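Local coordinates for protein N-alpha-acetyltransferase 35, NatC auxiliary subunit (Saccharomyces cerevisiae, PDB 6YGA) that serves as the auxiliary subunit of the heterotrimeric NatC N-terminal acetyltransferase, which acetylates the N-terminal methionine of the L-A virus Gag protein, at residues B[118-130]-B[182-194]. Sequence-based numbering, arbitrary orientation.
Sequences RYTESLLSSLVKG and MGFNTFDNLPGQD
Asn189 ND2 donates a hydrogen bond to Leu127 O across 2.9 Å, the one clear polar tie between helix 118-129 and the loop that leads into helix 193-209. The bond is somewhat bent at the hydrogen (139°), and the acceptor stands a little out of the Asn189 amide plane, although the nitrogen lies nearly on the line of the carbonyl. With CG of Asn189 anti to its own carbonyl carbon (chi1 -64°), the amide swings toward the backbone carbonyl of Leu127. The type II' turn from Thr186 to Asn189, closed by its own backbone bond, delivers this residue, and an Asx turn at Asn185 OD1 braces Phe187 N.

Apolar packing dominates before and after the turn. Before it, the Phe184 ring takes Leu124 CB over one face in a CH-pi contact, 3.9 Å from the centroid, while Val128 CG2 meets the ring edge 4.0 Å from CD1. Arg281 adds a cation-pi partner to the same ring. Within the turn, the Thr186 methyl rests against Leu124 CD2. Beyond it, Leu127 CD2 packs 3.6 Å from Leu190 CG, and Leu190 in turn touches Tyr157 of helix 142-167. This loop-on-helix packing lies in the Mak10 family region, untouched by other subunits; mainly apolar, it gains from the amide bond a directional element that probably helps orient the turn.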
loop_
_atom_site.group_PDB
_atom_site.type_symbol
_atom_site.label_atom_id
_atom_site.label_comp_id
_atom_site.label_asym_id
_atom_site.label_seq_id
_atom_site.Cartn_x
_atom_site.Cartn_y
_atom_site.Cartn_z
ATOM N N ARG B 118 -1.270 -15.088 25.694
ATOM C CA ARG B 118 -0.455 -14.976 26.900
ATOM C C ARG B 118 0.711 -15.955 26.905
ATOM O O ARG B 118 1.700 -15.718 27.608
ATOM C CB ARG B 118 -1.321 -15.186 28.144
ATOM C CG ARG B 118 -2.390 -14.124 28.328
ATOM C CD ARG B 118 -1.767 -12.753 28.508
ATOM N NE ARG B 118 -0.939 -12.693 29.708
ATOM C CZ ARG B 118 -1.403 -12.416 30.921
ATOM N NH1 ARG B 118 -2.694 -12.168 31.100
ATOM N NH2 ARG B 118 -0.578 -12.380 31.957
ATOM N N TYR B 119 0.620 -17.045 26.139
ATOM C CA TYR B 119 1.708 -18.014 26.110
ATOM C C TYR B 119 2.887 -17.497 25.298
ATOM O O TYR B 119 4.044 -17.678 25.693
ATOM C CB TYR B 119 1.211 -19.346 25.553
ATOM C CG TYR B 119 0.222 -20.049 26.454
ATOM C CD1 TYR B 119 0.656 -20.847 27.506
ATOM C CD2 TYR B 119 -1.145 -19.910 26.259
ATOM C CE1 TYR B 119 -0.244 -21.490 28.335
ATOM C CE2 TYR B 119 -2.054 -20.549 27.082
ATOM C CZ TYR B 119 -1.596 -21.338 28.118
ATOM O OH TYR B 119 -2.491 -21.977 28.944
ATOM N N THR B 120 2.614 -16.848 24.161
ATOM C CA THR B 120 3.695 -16.277 23.363
ATOM C C THR B 120 4.382 -15.142 24.111
ATOM O O THR B 120 5.604 -14.983 24.020
ATOM C CB THR B 120 3.162 -15.787 22.015
ATOM O OG1 THR B 120 2.256 -14.697 22.224
ATOM C CG2 THR B 120 2.432 -16.902 21.284
ATOM N N GLU B 121 3.610 -14.343 24.851
ATOM C CA GLU B 121 4.207 -13.317 25.698
ATOM C C GLU B 121 5.091 -13.944 26.766
ATOM O O GLU B 121 6.180 -13.435 27.059
ATOM C CB GLU B 121 3.108 -12.463 26.338
ATOM C CG GLU B 121 3.556 -11.100 26.876
ATOM C CD GLU B 121 4.134 -11.159 28.277
ATOM O OE1 GLU B 121 4.046 -12.225 28.922
ATOM O OE2 GLU B 121 4.676 -10.130 28.735
ATOM N N SER B 122 4.642 -15.055 27.356
ATOM C CA SER B 122 5.405 -15.693 28.424
ATOM C C SER B 122 6.719 -16.259 27.897
ATOM O O SER B 122 7.777 -16.079 28.512
ATOM C CB SER B 122 4.562 -16.787 29.083
ATOM O OG SER B 122 5.223 -17.344 30.206
ATOM N N LEU B 123 6.674 -16.940 26.748
ATOM C CA LEU B 123 7.890 -17.512 26.175
ATOM C C LEU B 123 8.870 -16.424 25.749
ATOM O O LEU B 123 10.070 -16.510 26.035
ATOM C CB LEU B 123 7.541 -18.420 24.993
ATOM C CG LEU B 123 8.702 -18.907 24.119
ATOM C CD1 LEU B 123 9.770 -19.611 24.945
ATOM C CD2 LEU B 123 8.198 -19.825 23.013
ATOM N N LEU B 124 8.379 -15.389 25.061
ATOM C CA LEU B 124 9.263 -14.314 24.622
ATOM C C LEU B 124 9.892 -13.579 25.801
ATOM O O LEU B 124 11.020 -13.086 25.692
ATOM C CB LEU B 124 8.502 -13.331 23.730
ATOM C CG LEU B 124 8.168 -13.805 22.313
ATOM C CD1 LEU B 124 7.313 -12.779 21.582
ATOM C CD2 LEU B 124 9.443 -14.093 21.535
ATOM N N SER B 125 9.190 -13.504 26.937
ATOM C CA SER B 125 9.734 -12.797 28.094
ATOM C C SER B 125 10.880 -13.572 28.734
ATOM O O SER B 125 11.891 -12.980 29.130
ATOM C CB SER B 125 8.629 -12.531 29.117
ATOM O OG SER B 125 7.702 -11.575 28.631
ATOM N N SER B 126 10.740 -14.894 28.859
ATOM C CA SER B 126 11.842 -15.696 29.379
ATOM C C SER B 126 12.988 -15.778 28.379
ATOM O O SER B 126 14.154 -15.867 28.779
ATOM C CB SER B 126 11.356 -17.099 29.741
ATOM O OG SER B 126 11.221 -17.907 28.585
ATOM N N LEU B 127 12.677 -15.745 27.081
ATOM C CA LEU B 127 13.718 -15.825 26.062
ATOM C C LEU B 127 14.570 -14.563 26.033
ATOM O O LEU B 127 15.746 -14.618 25.658
ATOM C CB LEU B 127 13.089 -16.080 24.692
ATOM C CG LEU B 127 13.783 -17.070 23.756
ATOM C CD1 LEU B 127 14.318 -18.258 24.530
ATOM C CD2 LEU B 127 12.804 -17.536 22.691
ATOM N N VAL B 128 13.998 -13.423 26.426
ATOM C CA VAL B 128 14.761 -12.179 26.472
ATOM C C VAL B 128 15.900 -12.291 27.480
ATOM O O VAL B 128 17.017 -11.817 27.233
ATOM C CB VAL B 128 13.824 -10.997 26.786
ATOM C CG1 VAL B 128 14.592 -9.835 27.399
ATOM C CG2 VAL B 128 13.102 -10.551 25.519
ATOM N N LYS B 129 15.648 -12.948 28.614
ATOM C CA LYS B 129 16.671 -13.073 29.648
ATOM C C LYS B 129 17.776 -14.037 29.228
ATOM O O LYS B 129 18.956 -13.799 29.512
ATOM C CB LYS B 129 16.027 -13.523 30.959
ATOM C CG LYS B 129 14.667 -12.887 31.200
ATOM C CD LYS B 129 14.437 -12.575 32.664
ATOM C CE LYS B 129 13.580 -11.330 32.809
ATOM N NZ LYS B 129 14.178 -10.178 32.075
ATOM N N GLY B 130 17.416 -15.123 28.551
ATOM C CA GLY B 130 18.387 -16.101 28.096
ATOM C C GLY B 130 17.748 -17.320 27.460
ATOM O O GLY B 130 16.990 -18.042 28.108
HETATM N N MSE B 182 6.471 -4.628 20.077
HETATM C CA MSE B 182 6.476 -4.030 21.414
HETATM C C MSE B 182 7.804 -4.169 22.156
HETATM O O MSE B 182 7.830 -4.518 23.335
HETATM C CB MSE B 182 5.350 -4.633 22.251
HETATM C CG MSE B 182 3.976 -4.331 21.691
HETATM SE SE MSE B 182 2.552 -5.296 22.592
HETATM C CE MSE B 182 1.618 -3.772 23.365
ATOM N N GLY B 183 8.901 -3.897 21.456
ATOM C CA GLY B 183 10.208 -3.883 22.082
ATOM C C GLY B 183 10.816 -5.233 22.381
ATOM O O GLY B 183 11.740 -5.314 23.195
ATOM N N PHE B 184 10.338 -6.299 21.746
ATOM C CA PHE B 184 10.894 -7.630 21.971
ATOM C C PHE B 184 12.169 -7.813 21.153
ATOM O O PHE B 184 12.160 -7.654 19.927
ATOM C CB PHE B 184 9.873 -8.708 21.614
ATOM C CG PHE B 184 8.997 -9.116 22.764
ATOM C CD1 PHE B 184 9.543 -9.713 23.887
ATOM C CD2 PHE B 184 7.629 -8.912 22.718
ATOM C CE1 PHE B 184 8.740 -10.088 24.948
ATOM C CE2 PHE B 184 6.822 -9.287 23.773
ATOM C CZ PHE B 184 7.378 -9.877 24.887
ATOM N N ASN B 185 13.262 -8.152 21.833
ATOM C CA ASN B 185 14.533 -8.481 21.196
ATOM C C ASN B 185 15.080 -9.715 21.900
ATOM O O ASN B 185 15.436 -9.650 23.082
ATOM C CB ASN B 185 15.520 -7.311 21.282
ATOM C CG ASN B 185 16.739 -7.497 20.389
ATOM O OD1 ASN B 185 17.021 -8.599 19.917
ATOM N ND2 ASN B 185 17.471 -6.411 20.157
ATOM N N THR B 186 15.140 -10.837 21.181
ATOM C CA THR B 186 15.564 -12.112 21.748
ATOM C C THR B 186 17.048 -12.391 21.548
ATOM O O THR B 186 17.540 -13.412 22.038
ATOM C CB THR B 186 14.737 -13.259 21.153
ATOM O OG1 THR B 186 14.755 -13.180 19.721
ATOM C CG2 THR B 186 13.295 -13.189 21.647
ATOM N N PHE B 187 17.765 -11.505 20.856
ATOM C CA PHE B 187 19.205 -11.636 20.595
ATOM C C PHE B 187 19.439 -13.002 19.948
ATOM O O PHE B 187 18.724 -13.359 19.002
ATOM C CB PHE B 187 19.993 -11.386 21.880
ATOM C CG PHE B 187 19.505 -10.211 22.686
ATOM C CD1 PHE B 187 19.842 -8.914 22.332
ATOM C CD2 PHE B 187 18.726 -10.409 23.816
ATOM C CE1 PHE B 187 19.394 -7.833 23.083
ATOM C CE2 PHE B 187 18.276 -9.336 24.570
ATOM C CZ PHE B 187 18.610 -8.047 24.203
ATOM N N ASP B 188 20.406 -13.785 20.419
ATOM C CA ASP B 188 20.650 -15.140 19.949
ATOM C C ASP B 188 20.009 -16.186 20.854
ATOM O O ASP B 188 20.297 -17.379 20.713
ATOM C CB ASP B 188 22.160 -15.382 19.846
ATOM C CG ASP B 188 22.510 -16.603 19.017
ATOM O OD1 ASP B 188 21.639 -17.101 18.274
ATOM O OD2 ASP B 188 23.664 -17.070 19.115
ATOM N N ASN B 189 19.145 -15.769 21.783
ATOM C CA ASN B 189 18.612 -16.708 22.765
ATOM C C ASN B 189 17.593 -17.661 22.152
ATOM O O ASN B 189 17.490 -18.814 22.589
ATOM C CB ASN B 189 17.989 -15.949 23.936
ATOM C CG ASN B 189 19.005 -15.126 24.709
ATOM O OD1 ASN B 189 20.187 -15.462 24.761
ATOM N ND2 ASN B 189 18.540 -14.044 25.324
ATOM N N LEU B 190 16.835 -17.212 21.161
ATOM C CA LEU B 190 15.848 -18.080 20.530
ATOM C C LEU B 190 16.561 -19.201 19.780
ATOM O O LEU B 190 17.501 -18.931 19.022
ATOM C CB LEU B 190 14.956 -17.278 19.586
ATOM C CG LEU B 190 13.607 -17.905 19.223
ATOM C CD1 LEU B 190 12.543 -16.834 19.037
ATOM C CD2 LEU B 190 13.719 -18.764 17.978
ATOM N N PRO B 191 16.153 -20.455 19.960
ATOM C CA PRO B 191 16.917 -21.574 19.399
ATOM C C PRO B 191 16.849 -21.610 17.880
ATOM O O PRO B 191 16.026 -20.954 17.237
ATOM C CB PRO B 191 16.244 -22.804 20.016
ATOM C CG PRO B 191 14.858 -22.357 20.317
ATOM C CD PRO B 191 14.979 -20.914 20.720
ATOM N N GLY B 192 17.748 -22.411 17.307
ATOM C CA GLY B 192 17.827 -22.568 15.871
ATOM C C GLY B 192 16.727 -23.454 15.321
ATOM O O GLY B 192 15.902 -24.007 16.048
ATOM N N GLN B 193 16.729 -23.591 13.992
ATOM C CA GLN B 193 15.657 -24.320 13.322
ATOM C C GLN B 193 15.632 -25.787 13.735
ATOM O O GLN B 193 14.556 -26.367 13.917
ATOM C CB GLN B 193 15.809 -24.199 11.806
ATOM C CG GLN B 193 14.625 -24.737 11.021
ATOM C CD GLN B 193 14.954 -24.968 9.560
ATOM O OE1 GLN B 193 15.987 -25.550 9.227
ATOM N NE2 GLN B 193 14.074 -24.511 8.678
ATOM N N ASP B 194 16.807 -26.403 13.890
ATOM C CA ASP B 194 16.855 -27.822 14.225
ATOM C C ASP B 194 16.187 -28.098 15.566
ATOM O O ASP B 194 15.455 -29.084 15.712
ATOM C CB ASP B 194 18.305 -28.308 14.237
ATOM C CG ASP B 194 19.001 -28.102 12.906
ATOM O OD1 ASP B 194 18.337 -28.238 11.856
ATOM O OD2 ASP B 194 20.213 -27.803 12.909
#